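Local coordinates for protein ribulose bisphosphate carboxylase (Pyrococcus horikoshii, PDB 2D69) that probably catalyses carboxylation of ribulose 1,5-bisphosphate to two molecules of 3-phosphoglycerate, as part of an archaeal pathway of AMP degradation, at residues A[158-163]-A[374-379]; A[168-173]-A[185-190]; A[176-181]-A[211-216]. All blocks are in the same frame, centred on the assembly; numbering follows the deposited sequence.

Contact 1 of 3, residues A[158-163]-A[374-379]. With SO4 (sulfate ion), chain E.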
# COMPACT_ATOMS: atom_id res chain seq x y z
N VAL A 158 -9.10 -29.42 28.36
CA VAL A 158 -9.81 -28.15 28.56
C VAL A 158 -9.91 -27.92 30.07
O VAL A 158 -10.41 -28.78 30.78
CB VAL A 158 -11.26 -28.22 28.08
CG1 VAL A 158 -11.94 -26.83 28.20
CG2 VAL A 158 -11.34 -28.76 26.66
N PRO A 159 -9.45 -26.79 30.59
CA PRO A 159 -9.60 -26.55 32.03
C PRO A 159 -11.08 -26.53 32.45
O PRO A 159 -11.99 -26.33 31.64
CB PRO A 159 -8.92 -25.20 32.24
CG PRO A 159 -7.97 -25.07 31.12
CD PRO A 159 -8.70 -25.70 29.94
N LYS A 160 -11.26 -26.83 33.73
CA LYS A 160 -12.55 -26.82 34.43
C LYS A 160 -12.44 -25.83 35.61
O LYS A 160 -11.45 -25.91 36.34
CB LYS A 160 -12.85 -28.21 35.01
CG LYS A 160 -13.20 -29.29 33.97
CD LYS A 160 -14.40 -28.94 33.11
CE LYS A 160 -14.30 -29.49 31.66
NZ LYS A 160 -14.74 -30.95 31.66
N PRO A 161 -13.39 -24.91 35.79
CA PRO A 161 -14.54 -24.70 34.91
C PRO A 161 -14.09 -24.12 33.57
O PRO A 161 -12.93 -23.74 33.41
CB PRO A 161 -15.37 -23.67 35.66
CG PRO A 161 -14.39 -22.93 36.51
CD PRO A 161 -13.39 -23.97 36.92
N LYS A 162 -15.00 -24.13 32.62
CA LYS A 162 -14.66 -23.80 31.25
C LYS A 162 -14.63 -22.28 30.93
O LYS A 162 -13.90 -21.85 30.03
CB LYS A 162 -15.54 -24.62 30.30
CG LYS A 162 -17.00 -24.27 30.25
CD LYS A 162 -17.82 -25.57 30.03
CE LYS A 162 -19.14 -25.33 29.32
NZ LYS A 162 -19.04 -25.50 27.84
N MET A 163 -15.31 -21.49 31.76
CA MET A 163 -15.26 -20.02 31.66
C MET A 163 -14.85 -19.33 32.96
O MET A 163 -14.93 -19.93 34.01
CB MET A 163 -16.64 -19.52 31.21
CG MET A 163 -17.15 -20.26 29.96
SD MET A 163 -16.61 -19.47 28.42
CE MET A 163 -18.08 -18.35 28.23
N GLY A 374 -11.25 -35.79 34.10
CA GLY A 374 -10.36 -36.83 34.64
C GLY A 374 -9.01 -36.25 35.08
O GLY A 374 -8.45 -36.63 36.11
N VAL A 375 -8.52 -35.28 34.34
CA VAL A 375 -7.27 -34.64 34.68
C VAL A 375 -7.44 -33.58 35.76
O VAL A 375 -6.75 -33.59 36.77
CB VAL A 375 -6.61 -34.05 33.38
CG1 VAL A 375 -5.45 -33.16 33.71
CG2 VAL A 375 -6.14 -35.20 32.50
N MET A 376 -8.38 -32.67 35.56
CA MET A 376 -8.67 -31.58 36.51
C MET A 376 -9.14 -32.12 37.87
O MET A 376 -8.94 -31.48 38.89
CB MET A 376 -9.72 -30.62 35.92
CG MET A 376 -9.20 -29.77 34.75
SD MET A 376 -7.84 -28.57 35.11
CE MET A 376 -8.44 -27.71 36.53
N GLY A 377 -9.70 -33.32 37.87
CA GLY A 377 -10.26 -33.92 39.06
C GLY A 377 -9.36 -34.80 39.89
O GLY A 377 -9.77 -35.33 40.93
N HIS A 378 -8.11 -34.99 39.45
CA HIS A 378 -7.24 -35.93 40.14
C HIS A 378 -7.12 -35.43 41.57
O HIS A 378 -7.00 -34.23 41.79
CB HIS A 378 -5.88 -35.94 39.48
CG HIS A 378 -5.01 -37.05 39.94
ND1 HIS A 378 -4.39 -37.04 41.16
CD2 HIS A 378 -4.68 -38.22 39.36
CE1 HIS A 378 -3.69 -38.15 41.32
NE2 HIS A 378 -3.82 -38.87 40.22
N PRO A 379 -7.21 -36.33 42.55
CA PRO A 379 -7.04 -35.95 43.96
C PRO A 379 -5.77 -35.17 44.30
O PRO A 379 -5.80 -34.44 45.28
CB PRO A 379 -7.03 -37.31 44.68
CG PRO A 379 -7.85 -38.17 43.84
CD PRO A 379 -7.56 -37.75 42.39
S SO4 E . -14.74 -34.00 29.99
O1 SO4 E . -14.88 -33.57 31.37
O2 SO4 E . -15.75 -34.97 29.65
O3 SO4 E . -14.94 -32.82 29.17
O4 SO4 E . -13.40 -34.51 29.76

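Contact 2 of 3, residues A[168-173]-A[185-190]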
# COMPACT_ATOMS: atom_id res chain seq x y z
N GLU A 168 -3.94 -14.42 33.97
CA GLU A 168 -2.98 -14.94 34.94
C GLU A 168 -3.39 -16.31 35.50
O GLU A 168 -2.58 -17.19 35.67
CB GLU A 168 -2.83 -13.96 36.11
CG GLU A 168 -1.72 -14.33 37.09
CD GLU A 168 -0.38 -14.60 36.39
OE1 GLU A 168 0.34 -15.56 36.77
OE2 GLU A 168 -0.05 -13.88 35.42
N GLU A 169 -4.68 -16.48 35.76
CA GLU A 169 -5.17 -17.72 36.36
C GLU A 169 -5.06 -18.81 35.29
O GLU A 169 -4.73 -19.95 35.58
CB GLU A 169 -6.61 -17.58 36.83
CG GLU A 169 -6.88 -16.63 38.01
CD GLU A 169 -8.36 -16.20 38.12
OE1 GLU A 169 -9.10 -16.18 37.12
OE2 GLU A 169 -8.82 -15.88 39.22
N TYR A 170 -5.31 -18.44 34.03
CA TYR A 170 -5.25 -19.41 32.95
C TYR A 170 -3.80 -19.85 32.74
O TYR A 170 -3.54 -21.01 32.54
CB TYR A 170 -5.81 -18.84 31.66
CG TYR A 170 -6.46 -19.81 30.73
CD1 TYR A 170 -7.64 -20.45 31.10
CD2 TYR A 170 -5.95 -20.06 29.45
CE1 TYR A 170 -8.29 -21.33 30.25
CE2 TYR A 170 -6.64 -20.95 28.57
CZ TYR A 170 -7.80 -21.57 29.00
OH TYR A 170 -8.56 -22.42 28.19
N ALA A 171 -2.87 -18.90 32.85
CA ALA A 171 -1.43 -19.21 32.77
C ALA A 171 -1.02 -20.23 33.80
O ALA A 171 -0.15 -21.07 33.54
CB ALA A 171 -0.60 -17.95 32.91
N GLU A 172 -1.61 -20.14 34.98
CA GLU A 172 -1.20 -21.03 36.10
C GLU A 172 -1.73 -22.43 35.91
O GLU A 172 -1.04 -23.41 36.14
CB GLU A 172 -1.63 -20.46 37.47
CG GLU A 172 -0.90 -19.16 37.80
CD GLU A 172 -1.35 -18.44 39.09
OE1 GLU A 172 -2.53 -18.59 39.56
OE2 GLU A 172 -0.51 -17.70 39.63
N ILE A 173 -2.98 -22.54 35.50
CA ILE A 173 -3.49 -23.86 35.21
C ILE A 173 -2.78 -24.48 34.03
O ILE A 173 -2.42 -25.67 34.09
CB ILE A 173 -5.03 -23.88 35.14
CG1 ILE A 173 -5.52 -25.30 34.96
CG2 ILE A 173 -5.58 -22.96 34.08
CD1 ILE A 173 -5.17 -26.18 36.16
N LEU A 185 -3.08 -27.88 25.49
CA LEU A 185 -4.05 -27.11 26.23
C LEU A 185 -5.15 -26.83 25.26
O LEU A 185 -4.88 -26.60 24.09
CB LEU A 185 -3.42 -25.81 26.69
CG LEU A 185 -4.35 -24.86 27.46
CD1 LEU A 185 -4.82 -25.45 28.80
CD2 LEU A 185 -3.66 -23.53 27.64
N LYS A 186 -6.39 -26.85 25.71
CA LYS A 186 -7.50 -26.62 24.82
C LYS A 186 -8.47 -25.63 25.43
O LYS A 186 -8.93 -25.81 26.54
CB LYS A 186 -8.19 -27.94 24.44
CG LYS A 186 -9.37 -27.84 23.48
CD LYS A 186 -9.99 -29.20 23.07
CE LYS A 186 -11.46 -29.01 22.53
NZ LYS A 186 -12.33 -27.86 23.15
N ASP A 187 -8.82 -24.59 24.69
CA ASP A 187 -9.88 -23.68 25.11
C ASP A 187 -11.23 -24.33 24.89
O ASP A 187 -11.42 -25.02 23.88
CB ASP A 187 -9.92 -22.42 24.25
CG ASP A 187 -8.82 -21.44 24.56
OD1 ASP A 187 -8.13 -21.53 25.61
OD2 ASP A 187 -8.59 -20.51 23.76
N ASP A 188 -12.19 -24.00 25.75
CA ASP A 188 -13.57 -24.34 25.57
C ASP A 188 -14.14 -23.62 24.37
O ASP A 188 -13.73 -22.52 24.05
CB ASP A 188 -14.40 -23.91 26.78
CG ASP A 188 -15.78 -24.51 26.75
OD1 ASP A 188 -16.78 -23.78 26.46
OD2 ASP A 188 -15.91 -25.74 26.99
N GLU A 189 -15.12 -24.25 23.74
CA GLU A 189 -15.79 -23.71 22.57
C GLU A 189 -16.46 -22.35 22.79
O GLU A 189 -16.64 -21.58 21.87
CB GLU A 189 -16.79 -24.73 22.00
CG GLU A 189 -18.11 -24.93 22.77
CD GLU A 189 -18.02 -25.86 23.98
OE1 GLU A 189 -19.05 -25.94 24.72
OE2 GLU A 189 -16.94 -26.46 24.22
N ASN A 190 -16.83 -22.08 24.02
CA ASN A 190 -17.39 -20.77 24.42
C ASN A 190 -16.35 -19.70 24.75
O ASN A 190 -16.68 -18.54 24.83
CB ASN A 190 -18.25 -20.94 25.69
CG ASN A 190 -19.36 -21.94 25.50
OD1 ASN A 190 -19.68 -22.29 24.36
ND2 ASN A 190 -19.97 -22.38 26.59
O HOH W 1 -11.33 -22.54 28.19

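Contact 3 of 3, residues A[176-181]-A[211-216]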
# COMPACT_ATOMS: atom_id res chain seq x y z
N GLU A 176 0.55 -26.05 35.00
CA GLU A 176 0.31 -27.32 35.64
C GLU A 176 0.05 -28.45 34.66
O GLU A 176 0.65 -29.53 34.76
CB GLU A 176 -0.87 -27.22 36.65
CG GLU A 176 -0.64 -26.36 37.89
CD GLU A 176 0.62 -26.74 38.66
OE1 GLU A 176 1.55 -25.91 38.77
OE2 GLU A 176 0.64 -27.87 39.18
N LEU A 177 -0.83 -28.20 33.72
CA LEU A 177 -1.29 -29.25 32.80
C LEU A 177 -0.21 -29.70 31.87
O LEU A 177 0.04 -30.92 31.73
CB LEU A 177 -2.47 -28.75 31.99
CG LEU A 177 -3.73 -28.51 32.80
CD1 LEU A 177 -4.73 -27.72 32.03
CD2 LEU A 177 -4.34 -29.81 33.17
N TRP A 178 0.45 -28.73 31.25
CA TRP A 178 1.60 -28.96 30.37
C TRP A 178 2.76 -29.62 31.14
O TRP A 178 3.28 -30.63 30.69
CB TRP A 178 2.08 -27.63 29.73
CG TRP A 178 1.31 -27.13 28.51
CD1 TRP A 178 0.72 -27.88 27.56
CD2 TRP A 178 1.09 -25.77 28.14
NE1 TRP A 178 0.18 -27.08 26.58
CE2 TRP A 178 0.41 -25.78 26.91
CE3 TRP A 178 1.48 -24.54 28.68
CZ2 TRP A 178 0.04 -24.62 26.27
CZ3 TRP A 178 1.10 -23.42 28.08
CH2 TRP A 178 0.37 -23.45 26.87
N SER A 179 3.16 -29.05 32.28
CA SER A 179 4.26 -29.61 33.09
C SER A 179 4.05 -31.06 33.55
O SER A 179 5.00 -31.83 33.68
CB SER A 179 4.55 -28.73 34.34
OG SER A 179 4.94 -27.42 33.97
N GLY A 180 2.81 -31.44 33.79
CA GLY A 180 2.51 -32.79 34.22
C GLY A 180 2.46 -33.79 33.08
O GLY A 180 2.38 -34.99 33.34
N GLY A 181 2.39 -33.30 31.85
CA GLY A 181 2.57 -34.13 30.67
C GLY A 181 1.52 -33.97 29.57
O GLY A 181 1.62 -34.66 28.54
N ASP A 211 6.52 -21.92 26.11
CA ASP A 211 7.93 -22.05 25.83
C ASP A 211 8.74 -22.40 27.07
O ASP A 211 9.71 -23.17 27.02
CB ASP A 211 8.50 -20.79 25.14
CG ASP A 211 7.95 -20.63 23.74
OD1 ASP A 211 8.03 -19.51 23.22
OD2 ASP A 211 7.43 -21.56 23.08
N ARG A 212 8.35 -21.86 28.21
CA ARG A 212 9.05 -22.21 29.46
C ARG A 212 8.92 -23.71 29.76
O ARG A 212 9.89 -24.36 30.17
CB ARG A 212 8.52 -21.37 30.62
CG ARG A 212 9.18 -21.61 31.96
CD ARG A 212 8.36 -21.06 33.12
NE ARG A 212 8.84 -21.57 34.40
CZ ARG A 212 8.18 -21.46 35.55
NH1 ARG A 212 7.02 -20.82 35.60
NH2 ARG A 212 8.70 -21.97 36.66
N VAL A 213 7.72 -24.26 29.56
CA VAL A 213 7.47 -25.68 29.86
C VAL A 213 8.25 -26.60 28.92
O VAL A 213 8.82 -27.62 29.38
CB VAL A 213 6.02 -26.06 29.83
CG1 VAL A 213 5.85 -27.57 30.14
CG2 VAL A 213 5.24 -25.27 30.87
N GLU A 214 8.35 -26.19 27.66
CA GLU A 214 9.17 -26.85 26.68
C GLU A 214 10.60 -26.87 27.16
O GLU A 214 11.23 -27.91 27.07
CB GLU A 214 9.07 -26.20 25.29
CG GLU A 214 7.77 -26.55 24.60
CD GLU A 214 7.67 -26.02 23.18
OE1 GLU A 214 8.46 -25.17 22.79
OE2 GLU A 214 6.77 -26.45 22.46
N ALA A 215 11.14 -25.73 27.59
CA ALA A 215 12.54 -25.71 28.06
C ALA A 215 12.77 -26.62 29.26
O ALA A 215 13.79 -27.30 29.34
CB ALA A 215 12.98 -24.26 28.36
N GLU A 216 11.81 -26.68 30.17
CA GLU A 216 11.91 -27.43 31.41
C GLU A 216 11.71 -28.94 31.23
O GLU A 216 12.35 -29.74 31.95
CB GLU A 216 10.91 -26.88 32.45
CG GLU A 216 11.32 -25.52 33.04
CD GLU A 216 10.24 -24.82 33.87
OE1 GLU A 216 9.08 -25.32 33.93
OE2 GLU A 216 10.56 -23.75 34.47
O HOH W 2 7.47 -27.55 33.33

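Contact 1 of 3, residues A[158-163]-A[374-379]
Met376, the last residue of helix 372-376, lays its side chain across the backbone and first side-chain carbons of Lys160. Its CG lies 3.7 Å from Lys160 N and 4.0 Å from Lys160 CB. The chain then bends at chi2 (-64°) and again at chi3, bringing SD to 4.1 Å from Pro159 CA and the methyl CE to 3.5 Å from Lys160 O. No hydrogen bond crosses the contact, and Lys160 N, buried under the thioether, has no partner in the model. Beyond CG the lysine leads away from the methionine, its bends at chi2 (-58°), chi3 and chi4 carrying the amine to a sulfate ion, where NZ stands 2.6 Å from O1 and donates a weak hydrogen bond of 3.1 Å to O3. Gln370, Gly373 and Gly350, all predicted substrate ligands, also bind the sulfate, which is consistent with its occupying a phosphate site of the substrate at the mouth of the TIM barrel. Trp59 of the second subunit packs on Met376. The methionine thus covers the root of Lys160, a predicted proton acceptor, by van der Waals contact alone, while the amine points to an anion site filled here by sulfate, probably from the crystallisation liquor.

Contact 2 of 3, residues A[168-173]-A[185-190]
Tyr170 chi1, at -149° short of fully trans, and Asp187 chi1, at -75° with CG anti to the carbonyl carbon, bring phenol and carboxylate together inside a beta-alpha-beta crossover of the TIM barrel. Here helix 167-179 lies against the end of strand 184-186 and the loop that follows. Tyr170 OH donates to Asp187 OD1 at 2.8 Å, reaching the anti side of the oxygen a little out of the carboxylate plane, with ring and carboxylate planes 52° apart. OD1 also bonds Tyr223 OH, while OD2 forms a salt bridge with Arg202 and accepts a hydrogen bond from Asn226 N, so both oxygens of this buried acid are satisfied. Leu185 CD2 packs obliquely on the ring, 4.0 Å from Tyr170 CE2, and the stacked ring of Phe191 and the edge-to-face ring of Trp165 further enclose the phenol. Lys186 on the strand, through a carbamate absent here, and Asp188 and Glu189 in the loop are predicted magnesium ligands; the bonds of Tyr170 are consistent with a second-shell role in positioning their backbone. Lys186 NZ donates to Asp187 O at 3.1 Å. One water completes the link, donating to Tyr170 OH at 2.8 Å and accepting from Asp188 N at 3.0 Å.

Contact 3 of 3, residues A[176-181]-A[211-216]
Val213 rests both methyls against the last turn of helix 167-179, and this is the tight part of the contact. CG1, anti to the valine's own N (chi1 180°), sits 3.8 Å from Trp178 CB and 3.7 Å from Ser179 N. CG2 rests 3.8 Å from Ser179 OG. With an alanine at Val213 both methyls are gone, which would probably open a gap beside Trp178 CB and Ser179 and weaken the packing of the two helices. The other side is polar and loose: no direct hydrogen bond spans the segments, and a water takes over, donating to Ser179 OG at 2.6 Å and to Glu216 OE1 at 2.8 Å. Ser179 OG also bonds the backbone O of Tyr175, and Glu216 OE1 the hydroxyl of Tyr175. At the exposed margin Glu216 OE2 receives Arg212 NE at 2.8 Å in a salt bridge one turn apart, the donor lying above the carboxylate plane. Gly181, at positive phi (132°), ends helix 167-179 in a Schellman motif. Helices 167-179 and 199-217 are neighbours in the outer layer of the barrel; Trp178 reaches inward between them and the strands, packing on Leu185 of strand 184-186 while its NE1 bonds Glu222 O of strand 222-224.

Overall arrangement
All three contacts are largely buried in the barrel domain, but at different depths. Contacts 1 and 2, about 10 Å apart between centres, hold predicted active-site residues and meet through Lys162 of 158-163, whose amine forms salt bridges with Asp188 and Glu189 of 185-190; the second subunit meets both at several residues but touches contact 3 only at Glu176. Contact 3 lies farther out, between two outer helices, with one margin open to solvent. Helix 167-179 serves contacts 2 and 3, and its Leu177 also packs on Val375 and Met376 of contact 1. Chemistry follows place: thioether packing beneath a lysine at an anion site, a buried phenol-carboxylate bond behind predicted metal ligands, and a valine wedge bordered by water.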